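Lectin 2 (Agrocybe aegerita, PDB 4TQJ) binds carbohydrate as a fungal lectin, specifically recognising N-acetylglucosamine at the non-reducing end of sugar chains. Local coordinates at residues A[166-169]-A[170-174]; A[277-280]-A[281-285]; A[332-335]-A[336-340]. The protein carries 1 engineered substitution. All coordinates share one frame; numbering follows the deposited sequence.

Contact 1 of 3, residues A[166-169]-A[170-174]; sequences GWRL and DRHLR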
loop_
_atom_site.group_PDB
_atom_site.type_symbol
_atom_site.label_atom_id
_atom_site.label_comp_id
_atom_site.label_asym_id
_atom_site.label_seq_id
_atom_site.Cartn_x
_atom_site.Cartn_y
_atom_site.Cartn_z
ATOM N N GLY A 166 30.122 2.012 -29.334
ATOM C CA GLY A 166 29.956 3.434 -29.555
ATOM C C GLY A 166 28.634 4.017 -29.117
ATOM O O GLY A 166 28.182 5.000 -29.693
ATOM N N TRP A 167 28.005 3.423 -28.106
ATOM C CA TRP A 167 26.770 4.003 -27.583
ATOM C C TRP A 167 27.053 5.289 -26.793
ATOM O O TRP A 167 27.982 5.348 -25.976
ATOM C CB TRP A 167 25.957 2.962 -26.798
ATOM C CG TRP A 167 25.422 1.904 -27.721
ATOM C CD1 TRP A 167 26.116 0.842 -28.237
ATOM C CD2 TRP A 167 24.098 1.820 -28.269
ATOM N NE1 TRP A 167 25.303 0.101 -29.060
ATOM C CE2 TRP A 167 24.060 0.675 -29.097
ATOM C CE3 TRP A 167 22.939 2.589 -28.129
ATOM C CZ2 TRP A 167 22.908 0.285 -29.790
ATOM C CZ3 TRP A 167 21.793 2.200 -28.814
ATOM C CH2 TRP A 167 21.789 1.059 -29.638
ATOM N N ARG A 168 26.265 6.322 -27.082
ATOM C CA ARG A 168 26.457 7.648 -26.510
ATOM C C ARG A 168 25.150 8.242 -25.997
ATOM O O ARG A 168 24.119 8.202 -26.676
ATOM C CB ARG A 168 27.035 8.606 -27.560
ATOM C CG ARG A 168 28.393 8.197 -28.119
ATOM C CD ARG A 168 29.512 8.411 -27.090
ATOM N NE ARG A 168 30.830 8.084 -27.631
ATOM C CZ ARG A 168 31.372 6.871 -27.581
ATOM N NH1 ARG A 168 30.718 5.867 -27.015
ATOM N NH2 ARG A 168 32.577 6.663 -28.093
ATOM N N LEU A 169 25.216 8.833 -24.810
ATOM C CA LEU A 169 24.068 9.492 -24.224
ATOM C C LEU A 169 23.606 10.703 -25.019
ATOM O O LEU A 169 22.438 11.063 -24.949
ATOM C CB LEU A 169 24.357 9.866 -22.777
ATOM C CG LEU A 169 24.482 8.606 -21.930
ATOM C CD1 LEU A 169 25.255 8.896 -20.660
ATOM C CD2 LEU A 169 23.095 8.039 -21.642
ATOM N N ASP A 170 24.500 11.314 -25.800
ATOM C CA ASP A 170 24.084 12.428 -26.652
ATOM C C ASP A 170 23.539 12.018 -28.029
ATOM O O ASP A 170 23.119 12.871 -28.811
ATOM C CB ASP A 170 25.191 13.499 -26.769
ATOM C CG ASP A 170 26.418 13.021 -27.541
ATOM O OD1 ASP A 170 26.530 11.816 -27.859
ATOM O OD2 ASP A 170 27.297 13.862 -27.817
ATOM N N ARG A 171 23.505 10.717 -28.311
ATOM C CA ARG A 171 23.089 10.238 -29.617
ATOM C C ARG A 171 22.009 9.148 -29.602
ATOM O O ARG A 171 21.180 9.082 -30.507
ATOM C CB ARG A 171 24.317 9.744 -30.397
ATOM C CG ARG A 171 25.300 10.859 -30.753
ATOM C CD ARG A 171 26.550 10.358 -31.480
ATOM N NE ARG A 171 26.229 9.620 -32.695
ATOM C CZ ARG A 171 25.946 10.180 -33.871
ATOM N NH1 ARG A 171 25.926 11.499 -33.998
ATOM N NH2 ARG A 171 25.665 9.412 -34.918
ATOM N N HIS A 172 22.020 8.327 -28.561
ATOM C CA HIS A 172 21.285 7.060 -28.538
ATOM C C HIS A 172 20.451 6.901 -27.272
ATOM O O HIS A 172 20.671 7.606 -26.288
ATOM C CB HIS A 172 22.286 5.904 -28.649
ATOM C CG HIS A 172 23.302 6.103 -29.733
ATOM N ND1 HIS A 172 24.660 6.064 -29.498
ATOM C CD2 HIS A 172 23.155 6.395 -31.046
ATOM C CE1 HIS A 172 25.307 6.301 -30.626
ATOM N NE2 HIS A 172 24.416 6.506 -31.581
ATOM N N LEU A 173 19.506 5.965 -27.307
ATOM C CA LEU A 173 18.644 5.673 -26.170
ATOM C C LEU A 173 18.673 4.188 -25.851
ATOM O O LEU A 173 18.648 3.355 -26.750
ATOM C CB LEU A 173 17.202 6.080 -26.471
ATOM C CG LEU A 173 16.997 7.570 -26.781
ATOM C CD1 LEU A 173 15.646 7.773 -27.438
ATOM C CD2 LEU A 173 17.127 8.411 -25.501
ATOM N N ARG A 174 18.711 3.853 -24.567
ATOM C CA ARG A 174 18.703 2.457 -24.175
ATOM C C ARG A 174 17.688 2.236 -23.069
ATOM O O ARG A 174 17.821 2.789 -21.986
ATOM C CB ARG A 174 20.108 2.004 -23.755
ATOM C CG ARG A 174 21.046 1.750 -24.960
ATOM C CD ARG A 174 22.518 1.799 -24.551
ATOM N NE ARG A 174 22.898 3.156 -24.166
ATOM C CZ ARG A 174 24.091 3.511 -23.694
ATOM N NH1 ARG A 174 25.051 2.611 -23.529
ATOM N NH2 ARG A 174 24.315 4.774 -23.369
HETATM O O HOH W 1 26.790 5.933 -23.532
HETATM O O HOH W 2 20.258 9.550 -24.327
#

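Contact 2 of 3, residues A[277-280]-A[281-285]; sequences GWQA and AKHPR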
loop_
_atom_site.group_PDB
_atom_site.type_symbol
_atom_site.label_atom_id
_atom_site.label_comp_id
_atom_site.label_asym_id
_atom_site.label_seq_id
_atom_site.Cartn_x
_atom_site.Cartn_y
_atom_site.Cartn_z
ATOM N N GLY A 277 5.883 23.801 -32.405
ATOM C CA GLY A 277 6.509 24.642 -31.402
ATOM C C GLY A 277 6.942 23.943 -30.123
ATOM O O GLY A 277 7.370 24.603 -29.179
ATOM N N TRP A 278 6.843 22.615 -30.087
ATOM C CA TRP A 278 7.246 21.887 -28.900
ATOM C C TRP A 278 8.764 21.804 -28.840
ATOM O O TRP A 278 9.410 21.335 -29.783
ATOM C CB TRP A 278 6.610 20.501 -28.867
ATOM C CG TRP A 278 5.114 20.554 -28.753
ATOM C CD1 TRP A 278 4.228 20.775 -29.766
ATOM C CD2 TRP A 278 4.327 20.371 -27.564
ATOM N NE1 TRP A 278 2.945 20.771 -29.282
ATOM C CE2 TRP A 278 2.974 20.517 -27.936
ATOM C CE3 TRP A 278 4.637 20.123 -26.219
ATOM C CZ2 TRP A 278 1.922 20.395 -27.014
ATOM C CZ3 TRP A 278 3.595 20.025 -25.297
ATOM C CH2 TRP A 278 2.254 20.159 -25.701
ATOM N N GLN A 279 9.325 22.268 -27.726
ATOM C CA GLN A 279 10.767 22.312 -27.546
ATOM C C GLN A 279 11.201 21.535 -26.304
ATOM O O GLN A 279 10.551 21.593 -25.263
ATOM C CB GLN A 279 11.239 23.767 -27.428
ATOM C CG GLN A 279 10.751 24.694 -28.546
ATOM C CD GLN A 279 10.834 26.170 -28.143
ATOM O OE1 GLN A 279 11.762 26.580 -27.453
ATOM N NE2 GLN A 279 9.839 26.955 -28.539
ATOM N N ALA A 280 12.321 20.834 -26.416
ATOM C CA ALA A 280 12.858 20.042 -25.314
ATOM C C ALA A 280 13.095 20.872 -24.050
ATOM O O ALA A 280 12.837 20.412 -22.938
ATOM C CB ALA A 280 14.143 19.377 -25.747
ATOM N N ALA A 281 13.580 22.098 -24.222
ATOM C CA ALA A 281 13.901 22.962 -23.082
ATOM C C ALA A 281 12.673 23.521 -22.355
ATOM O O ALA A 281 12.799 24.115 -21.285
ATOM C CB ALA A 281 14.811 24.113 -23.523
ATOM N N LYS A 282 11.490 23.344 -22.931
ATOM C CA LYS A 282 10.308 23.994 -22.380
ATOM C C LYS A 282 9.124 23.063 -22.133
ATOM O O LYS A 282 8.321 23.316 -21.244
ATOM C CB LYS A 282 9.854 25.159 -23.280
ATOM C CG LYS A 282 10.932 26.209 -23.577
ATOM C CD LYS A 282 10.308 27.574 -23.849
ATOM C CE LYS A 282 10.919 28.266 -25.065
ATOM N NZ LYS A 282 12.403 28.344 -25.031
ATOM N N HIS A 283 9.019 21.994 -22.918
ATOM C CA HIS A 283 7.759 21.277 -23.044
ATOM C C HIS A 283 7.861 19.776 -22.808
ATOM O O HIS A 283 7.856 18.991 -23.759
ATOM C CB HIS A 283 7.204 21.517 -24.441
ATOM C CG HIS A 283 7.040 22.966 -24.785
ATOM N ND1 HIS A 283 7.597 23.532 -25.913
ATOM C CD2 HIS A 283 6.357 23.957 -24.166
ATOM C CE1 HIS A 283 7.267 24.807 -25.971
ATOM N NE2 HIS A 283 6.522 25.095 -24.916
ATOM N N PRO A 284 7.938 19.364 -21.542
ATOM C CA PRO A 284 8.015 17.926 -21.264
ATOM C C PRO A 284 6.827 17.123 -21.821
ATOM O O PRO A 284 5.648 17.521 -21.705
ATOM C CB PRO A 284 8.085 17.847 -19.730
ATOM C CG PRO A 284 7.864 19.232 -19.215
ATOM C CD PRO A 284 8.183 20.186 -20.342
ATOM N N ARG A 285 7.158 16.000 -22.448
ATOM C CA ARG A 285 6.152 15.089 -22.992
ATOM C C ARG A 285 6.205 13.700 -22.325
ATOM O O ARG A 285 7.258 13.268 -21.859
ATOM C CB ARG A 285 6.264 15.017 -24.511
ATOM C CG ARG A 285 5.553 16.199 -25.237
ATOM C CD ARG A 285 6.306 16.689 -26.479
ATOM N NE ARG A 285 7.615 17.269 -26.148
ATOM C CZ ARG A 285 8.556 17.556 -27.053
ATOM N NH1 ARG A 285 8.338 17.331 -28.350
ATOM N NH2 ARG A 285 9.715 18.060 -26.666
HETATM O O HOH W 3 11.122 19.207 -28.787
#

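Contact 3 of 3, residues A[332-335]-A[336-340]; sequences GWTV and SKHRR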
loop_
_atom_site.group_PDB
_atom_site.type_symbol
_atom_site.label_atom_id
_atom_site.label_comp_id
_atom_site.label_asym_id
_atom_site.label_seq_id
_atom_site.Cartn_x
_atom_site.Cartn_y
_atom_site.Cartn_z
ATOM N N GLY A 332 4.471 29.881 -15.906
ATOM C CA GLY A 332 5.766 30.089 -15.283
ATOM C C GLY A 332 6.545 28.825 -14.980
ATOM O O GLY A 332 7.621 28.889 -14.401
ATOM N N TRP A 333 6.010 27.671 -15.366
ATOM C CA TRP A 333 6.706 26.410 -15.116
ATOM C C TRP A 333 7.950 26.258 -15.993
ATOM O O TRP A 333 7.910 26.541 -17.187
ATOM C CB TRP A 333 5.742 25.229 -15.301
ATOM C CG TRP A 333 4.691 25.213 -14.235
ATOM C CD1 TRP A 333 3.618 26.043 -14.140
ATOM C CD2 TRP A 333 4.628 24.339 -13.102
ATOM N NE1 TRP A 333 2.882 25.744 -13.016
ATOM C CE2 TRP A 333 3.479 24.699 -12.363
ATOM C CE3 TRP A 333 5.427 23.284 -12.642
ATOM C CZ2 TRP A 333 3.111 24.049 -11.186
ATOM C CZ3 TRP A 333 5.055 22.631 -11.466
ATOM C CH2 TRP A 333 3.905 23.012 -10.758
ATOM N N THR A 334 9.059 25.826 -15.396
ATOM C CA THR A 334 10.299 25.657 -16.143
ATOM C C THR A 334 10.910 24.296 -15.895
ATOM O O THR A 334 10.820 23.735 -14.792
ATOM C CB THR A 334 11.369 26.706 -15.766
ATOM O OG1 THR A 334 11.851 26.442 -14.441
ATOM C CG2 THR A 334 10.800 28.105 -15.835
ATOM N N VAL A 335 11.543 23.771 -16.931
ATOM C CA VAL A 335 12.193 22.474 -16.851
ATOM C C VAL A 335 13.370 22.509 -15.871
ATOM O O VAL A 335 13.677 21.505 -15.228
ATOM C CB VAL A 335 12.674 22.028 -18.249
ATOM C CG1 VAL A 335 13.290 20.653 -18.187
ATOM C CG2 VAL A 335 11.507 22.047 -19.245
ATOM N N SER A 336 14.018 23.665 -15.749
ATOM C CA SER A 336 15.219 23.780 -14.913
ATOM C C SER A 336 14.957 23.870 -13.408
ATOM O O SER A 336 15.870 23.640 -12.613
ATOM C CB SER A 336 16.049 24.981 -15.334
ATOM O OG SER A 336 15.297 26.166 -15.174
ATOM N N LYS A 337 13.729 24.198 -13.011
ATOM C CA LYS A 337 13.417 24.392 -11.600
ATOM C C LYS A 337 12.316 23.498 -11.083
ATOM O O LYS A 337 12.271 23.168 -9.896
ATOM C CB LYS A 337 13.008 25.840 -11.333
ATOM C CG LYS A 337 14.117 26.845 -11.474
ATOM C CD LYS A 337 13.679 28.198 -10.937
ATOM C CE LYS A 337 14.838 29.179 -10.976
ATOM N NZ LYS A 337 15.503 29.231 -12.319
ATOM N N HIS A 338 11.396 23.132 -11.964
ATOM C CA HIS A 338 10.181 22.478 -11.507
ATOM C C HIS A 338 10.108 21.039 -12.004
ATOM O O HIS A 338 10.740 20.675 -13.004
ATOM C CB HIS A 338 8.946 23.299 -11.906
ATOM C CG HIS A 338 9.073 24.758 -11.587
ATOM N ND1 HIS A 338 8.909 25.748 -12.533
ATOM C CD2 HIS A 338 9.352 25.395 -10.425
ATOM C CE1 HIS A 338 9.086 26.930 -11.968
ATOM N NE2 HIS A 338 9.359 26.744 -10.690
ATOM N N ARG A 339 9.369 20.214 -11.275
ATOM C CA ARG A 339 9.256 18.807 -11.621
ATOM C C ARG A 339 7.805 18.490 -11.917
ATOM O O ARG A 339 6.926 18.808 -11.127
ATOM C CB ARG A 339 9.766 17.937 -10.475
ATOM C CG ARG A 339 11.279 17.942 -10.309
ATOM C CD ARG A 339 11.714 16.994 -9.191
ATOM N NE ARG A 339 13.173 16.886 -9.094
ATOM C CZ ARG A 339 13.933 17.631 -8.294
ATOM N NH1 ARG A 339 13.377 18.538 -7.512
ATOM N NH2 ARG A 339 15.252 17.464 -8.272
ATOM N N ARG A 340 7.548 17.868 -13.062
ATOM C CA ARG A 340 6.189 17.434 -13.368
ATOM C C ARG A 340 6.109 15.930 -13.633
ATOM O O ARG A 340 7.046 15.335 -14.170
ATOM C CB ARG A 340 5.602 18.249 -14.526
ATOM C CG ARG A 340 5.216 19.680 -14.102
ATOM C CD ARG A 340 5.175 20.629 -15.291
ATOM N NE ARG A 340 6.526 20.970 -15.736
ATOM C CZ ARG A 340 6.792 21.775 -16.760
ATOM N NH1 ARG A 340 5.802 22.321 -17.440
ATOM N NH2 ARG A 340 8.045 22.032 -17.104
HETATM O O HOH W 4 8.575 24.328 -18.750
#

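Contact 1 of 3, residues A[166-169]-A[170-174]
Arg168 and His172 meet through two hydrogen bonds that close a tight turn. The backbone N of Arg168 donates to ND1 of His172 at 2.9 Å, with the donor 15° out of the ring plane. His172 N donates to Arg168 O at 2.8 Å, close to the line of the carbonyl. Arg171 N reaches the same oxygen from above the carbonyl plane, so two N-H groups grip it. The His172 ring is turned into this position by chi1 of -47°, with CG beside its own backbone N. CB of Arg171 lies over the centre of one ring face, and Asp192 takes the NE2 end. The turn leads from a loop into strand 173-177, which lies between strands 4-5 and 186-190 in one sheet of the beta-propeller. Trp167 packs beside it, CE3 3.4 Å from CB of His172, and the rings cross steeply. Arg174 comes back from the strand and lays one guanidinium face under CB of Trp167, with NH1 3.4 Å away. Phe160 O binds that NH1. A water bridges NH2 of Arg174 to Trp167 O. Farther out, NH1 of Arg168 bonds to Trp167 O and Tyr162 O, and Tyr162 adds a cation-pi contact.

Contact 2 of 3, residues A[277-280]-A[281-285]
Trp278 and His283 cross at about a right angle, their ring planes 69° apart. CE3 of Trp278 sits 3.4 Å from CB of His283. Arg285 passes Trp278 on a slant, its guanidinium 29° from the indole plane. CB of Trp278 lies over one guanidinium face, offset toward the rim. Bends at chi2 and chi3 fold Arg285 back, and chi3 (-65°) swings its guanidinium under CB of Trp278; CD of Arg285 lies 3.8 Å from CE3 of Trp278. The His283 ring presents ND1 to the backbone N of Gln279, which donates almost in the ring plane at 2.8 Å. CB of Lys282 covers the centre of one His283 face. Gln279 and Lys282 run side by side, and NZ of Lys282 makes a weak bond to OE1 of Gln279. Gln279 O accepts from both Lys282 N and His283 N. The loop leads into strand 285-288 of a beta-propeller blade. Asp271 binds NE1 of Trp278. For Arg285, NE donates to His283 O at 3.0 Å, NH2 to a water shared with Trp278 O, and NH1 to Phe272 O. The bond from Gln279 N makes ND1 an acceptor, consistent with a neutral His283 protonated on NE2, which bonds to OD1 of Asn303.

Contact 3 of 3, residues A[332-335]-A[336-340]
Thr334 N donates to ND1 of His338 at 2.9 Å, and the N-H points nearly straight at the nitrogen (163°). The backbone answers with a bond from His338 N to Thr334 O, also 2.9 Å. Together they hold the imidazole against the turn. Glu358 takes NE2 at the far side of the ring. Lys337 N makes two weak bonds, one to Thr334 O and one to the hydroxyl OG1 of Thr334. OG1 lies between the backbone N and the carbonyl carbon of Thr334 (chi1 70°), which brings it to the Lys337 N-H. Next comes Arg340. Its NH2 donates to a water at 2.9 Å, and that water donates to Trp333 O. Its NH1 binds Phe327 O. The Arg340 guanidinium takes CB of Trp333 over one face, with NH1 3.6 Å from that carbon. The aliphatic part of Arg340 follows the indole, and CD approaches CE3 to 3.8 Å. CB of His338 touches the same CE3 at 3.6 Å, with the rings crossing steeply. CB of Lys337 lies over one face of His338, toward its rim. The turn belongs to an FG-GAP-like repeat of the beta-propeller. It joins the loop after strand 321-324 to strand 339-343, an edge strand of its four-stranded antiparallel sheet. Phe327 meets the Trp333 ring, and Pro284 from the preceding blade packs on Val335 and Arg340.

From the N terminus, contact 1 closes the loop between strands 154-157 and 173-177. Contact 2 closes the corresponding loop between strands 266-269 and 285-288. Contact 3 does the same between strands 321-324 and 339-343. They follow in series, and none nests in or crosses another. Each ties the end of one propeller sheet to the next sheet. Contacts 2 and 3 join successive blades and touch: CG2 of Val335 lies 3.2 Å from Ala281 O. Contact 1 stands apart, its centre about 20 Å from that of contact 2 and about 25 Å from that of contact 3.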